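Local coordinates for protein beta-fructofuranosidase (Bifidobacterium adolescentis, PDB 6NOB) that probably hydrolyses terminal beta-D-fructofuranoside residues, as in sucrose, as a family 32 glycoside hydrolase, at residues Leu474-His479 and Glu593-Gly598. Sequence-based numbering, arbitrary orientation.
Sequences LPRELH and EVFLNG
L474 and E593 face each other with CA atoms 8.4 Å apart, and R476 and F595 with CA atoms 10.5 Å apart, too far for main-chain pairing; the side chains of R476, E593 and F595, with the L474 backbone, span the gap. The E593 carboxylate takes the backbone N-H of L474 on the syn lone pair of OE2 (N to OE2 3.2 Å), while OE1 offers its anti lone pair to R476 NH2 at 2.8 Å, an almost straight salt bridge (177°) lying in the guanidinium plane. A water gives hydrogen bonds to E593 OE1 and L474 O and accepts one from R476 NE. Extended from CG to NE, R476 sets its guanidinium face against the F595 edge, NE 3.6 Å from CZ, planes 83° apart. With an alanine at R476, the buried E593 carboxylate would probably lose its arginine charge partner, and the F595 edge its cover. H121 NE2 is the strongest polar partner of E593, hydrogen-bonded to OE2; R476 NH1 forms a salt bridge with D430, NH2 a hydrogen bond with S604, and Y435 a cation-pi contact. Strand 468-481 of the catalytic beta-propeller, flanked by strands 448-454 and 484-489, thus meets strand 591-596 of the C-terminal beta-sandwich, beside strand 601-606, at the domain interface characteristic of family 32.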
ATOM      1  N   LEU A 474      -8.708  -1.254  -3.496  1.00 44.87           N
ATOM      2  CA  LEU A 474      -9.657  -0.189  -3.772  1.00 43.47           C
ATOM      3  C   LEU A 474      -9.939   0.576  -2.480  1.00 44.68           C
ATOM      4  O   LEU A 474     -10.025  -0.033  -1.410  1.00 46.43           O
ATOM      5  CB  LEU A 474     -10.952  -0.755  -4.356  1.00 41.53           C
ATOM      6  CG  LEU A 474     -10.851  -1.328  -5.775  1.00 38.15           C
ATOM      7  CD1 LEU A 474     -12.117  -2.082  -6.161  1.00 32.61           C
ATOM      8  CD2 LEU A 474     -10.555  -0.227  -6.787  1.00 35.86           C
ATOM      9  N   PRO A 475     -10.054   1.903  -2.541  1.00 41.18           N
ATOM     10  CA  PRO A 475     -10.167   2.693  -1.304  1.00 39.03           C
ATOM     11  C   PRO A 475     -11.408   2.321  -0.505  1.00 38.04           C
ATOM     12  O   PRO A 475     -12.518   2.248  -1.040  1.00 37.36           O
ATOM     13  CB  PRO A 475     -10.226   4.140  -1.807  1.00 39.02           C
ATOM     14  CG  PRO A 475     -10.610   4.044  -3.252  1.00 42.31           C
ATOM     15  CD  PRO A 475     -10.042   2.750  -3.746  1.00 42.51           C
ATOM     16  N   ARG A 476     -11.209   2.080   0.789  1.00 29.70           N
ATOM     17  CA  ARG A 476     -12.275   1.657   1.685  1.00 35.08           C
ATOM     18  C   ARG A 476     -12.602   2.757   2.689  1.00 38.48           C
ATOM     19  O   ARG A 476     -11.703   3.424   3.213  1.00 41.96           O
ATOM     20  CB  ARG A 476     -11.888   0.375   2.425  1.00 35.82           C
ATOM     21  CG  ARG A 476     -11.670  -0.813   1.508  1.00 37.47           C
ATOM     22  CD  ARG A 476     -11.096  -2.006   2.253  1.00 36.89           C
ATOM     23  NE  ARG A 476     -10.624  -3.033   1.328  1.00 39.50           N
ATOM     24  CZ  ARG A 476     -10.090  -4.192   1.702  1.00 40.99           C
ATOM     25  NH1 ARG A 476      -9.964  -4.478   2.990  1.00 39.20           N
ATOM     26  NH2 ARG A 476      -9.686  -5.065   0.789  1.00 41.21           N
ATOM     27  N   GLU A 477     -13.893   2.944   2.946  1.00 30.58           N
ATOM     28  CA  GLU A 477     -14.352   3.853   3.983  1.00 35.37           C
ATOM     29  C   GLU A 477     -14.492   3.087   5.292  1.00 35.68           C
ATOM     30  O   GLU A 477     -14.940   1.937   5.305  1.00 39.60           O
ATOM     31  CB  GLU A 477     -15.690   4.492   3.596  1.00 35.09           C
ATOM     32  CG  GLU A 477     -16.207   5.522   4.596  1.00 45.31           C
ATOM     33  CD  GLU A 477     -17.569   6.078   4.216  1.00 53.34           C
ATOM     34  OE1 GLU A 477     -17.974   5.917   3.044  1.00 50.35           O
ATOM     35  OE2 GLU A 477     -18.232   6.676   5.091  1.00 54.65           O
ATOM     36  N   LEU A 478     -14.111   3.731   6.391  1.00 33.58           N
ATOM     37  CA  LEU A 478     -14.092   3.099   7.702  1.00 36.81           C
ATOM     38  C   LEU A 478     -15.165   3.690   8.606  1.00 38.78           C
ATOM     39  O   LEU A 478     -15.374   4.907   8.630  1.00 40.55           O
ATOM     40  CB  LEU A 478     -12.721   3.256   8.365  1.00 33.56           C
ATOM     41  CG  LEU A 478     -11.547   2.607   7.631  1.00 33.06           C
ATOM     42  CD1 LEU A 478     -10.272   2.730   8.453  1.00 29.57           C
ATOM     43  CD2 LEU A 478     -11.855   1.153   7.322  1.00 29.33           C
ATOM     44  N   HIS A 479     -15.837   2.814   9.350  1.00 39.73           N
ATOM     45  CA  HIS A 479     -16.749   3.207  10.412  1.00 39.38           C
ATOM     46  C   HIS A 479     -16.602   2.221  11.564  1.00 44.14           C
ATOM     47  O   HIS A 479     -16.102   1.107  11.394  1.00 40.25           O
ATOM     48  CB  HIS A 479     -18.208   3.256   9.929  1.00 32.76           C
ATOM     49  CG  HIS A 479     -18.553   4.507   9.183  1.00 41.32           C
ATOM     50  ND1 HIS A 479     -18.817   5.703   9.818  1.00 41.31           N
ATOM     51  CD2 HIS A 479     -18.678   4.749   7.856  1.00 36.67           C
ATOM     52  CE1 HIS A 479     -19.083   6.629   8.913  1.00 44.50           C
ATOM     53  NE2 HIS A 479     -19.005   6.075   7.715  1.00 42.04           N
ATOM     54  N   GLU A 593     -11.648  -8.886  -3.924  1.00 45.43           N
ATOM     55  CA  GLU A 593     -11.940  -8.190  -2.675  1.00 43.61           C
ATOM     56  C   GLU A 593     -13.399  -8.454  -2.334  1.00 47.93           C
ATOM     57  O   GLU A 593     -14.288  -8.156  -3.138  1.00 51.05           O
ATOM     58  CB  GLU A 593     -11.665  -6.685  -2.784  1.00 38.27           C
ATOM     59  CG  GLU A 593     -10.240  -6.346  -3.205  1.00 45.31           C
ATOM     60  CD  GLU A 593      -9.906  -4.880  -3.039  1.00 47.09           C
ATOM     61  OE1 GLU A 593      -9.871  -4.408  -1.885  1.00 49.30           O
ATOM     62  OE2 GLU A 593      -9.672  -4.201  -4.063  1.00 44.97           O
ATOM     63  N   VAL A 594     -13.639  -9.019  -1.155  1.00 47.09           N
ATOM     64  CA  VAL A 594     -14.958  -9.493  -0.754  1.00 41.96           C
ATOM     65  C   VAL A 594     -15.384  -8.752   0.506  1.00 42.81           C
ATOM     66  O   VAL A 594     -14.594  -8.611   1.447  1.00 49.47           O
ATOM     67  CB  VAL A 594     -14.958 -11.014  -0.519  1.00 41.49           C
ATOM     68  CG1 VAL A 594     -16.320 -11.481  -0.038  1.00 43.34           C
ATOM     69  CG2 VAL A 594     -14.547 -11.748  -1.789  1.00 33.54           C
ATOM     70  N   PHE A 595     -16.632  -8.291   0.526  1.00 38.61           N
ATOM     71  CA  PHE A 595     -17.203  -7.595   1.670  1.00 38.33           C
ATOM     72  C   PHE A 595     -18.486  -8.297   2.088  1.00 39.03           C
ATOM     73  O   PHE A 595     -19.375  -8.521   1.260  1.00 40.06           O
ATOM     74  CB  PHE A 595     -17.455  -6.121   1.335  1.00 35.71           C
ATOM     75  CG  PHE A 595     -16.214  -5.394   0.912  1.00 39.83           C
ATOM     76  CD1 PHE A 595     -15.825  -5.372  -0.418  1.00 37.17           C
ATOM     77  CD2 PHE A 595     -15.411  -4.767   1.852  1.00 39.53           C
ATOM     78  CE1 PHE A 595     -14.670  -4.722  -0.805  1.00 37.55           C
ATOM     79  CE2 PHE A 595     -14.255  -4.114   1.472  1.00 38.05           C
ATOM     80  CZ  PHE A 595     -13.884  -4.090   0.140  1.00 40.39           C
ATOM     81  N   LEU A 596     -18.573  -8.655   3.366  1.00 39.62           N
ATOM     82  CA  LEU A 596     -19.691  -9.421   3.894  1.00 43.24           C
ATOM     83  C   LEU A 596     -20.521  -8.564   4.839  1.00 47.55           C
ATOM     84  O   LEU A 596     -19.977  -7.763   5.607  1.00 52.66           O
ATOM     85  CB  LEU A 596     -19.198 -10.672   4.626  1.00 45.51           C
ATOM     86  CG  LEU A 596     -18.253 -11.577   3.834  1.00 48.37           C
ATOM     87  CD1 LEU A 596     -17.940 -12.839   4.617  1.00 46.49           C
ATOM     88  CD2 LEU A 596     -18.859 -11.924   2.487  1.00 50.51           C
ATOM     89  N   ASN A 597     -21.842  -8.741   4.773  1.00 45.97           N
ATOM     90  CA  ASN A 597     -22.782  -8.043   5.650  1.00 45.60           C
ATOM     91  C   ASN A 597     -22.561  -6.531   5.619  1.00 46.90           C
ATOM     92  O   ASN A 597     -22.605  -5.852   6.647  1.00 45.36           O
ATOM     93  CB  ASN A 597     -22.691  -8.578   7.080  1.00 38.64           C
ATOM     94  CG  ASN A 597     -23.391  -9.913   7.246  1.00 41.82           C
ATOM     95  OD1 ASN A 597     -23.905 -10.481   6.283  1.00 45.71           O
ATOM     96  ND2 ASN A 597     -23.416 -10.420   8.474  1.00 44.55           N
ATOM     97  N   GLY A 598     -22.317  -6.001   4.422  1.00 44.79           N
ATOM     98  CA  GLY A 598     -22.121  -4.573   4.268  1.00 42.59           C
ATOM     99  C   GLY A 598     -20.836  -4.040   4.854  1.00 47.06           C
ATOM    100  O   GLY A 598     -20.752  -2.846   5.155  1.00 46.03           O
TER
HETATM  101  O   HOH W   1     -11.280  -2.432  -1.238  1.00 33.58           O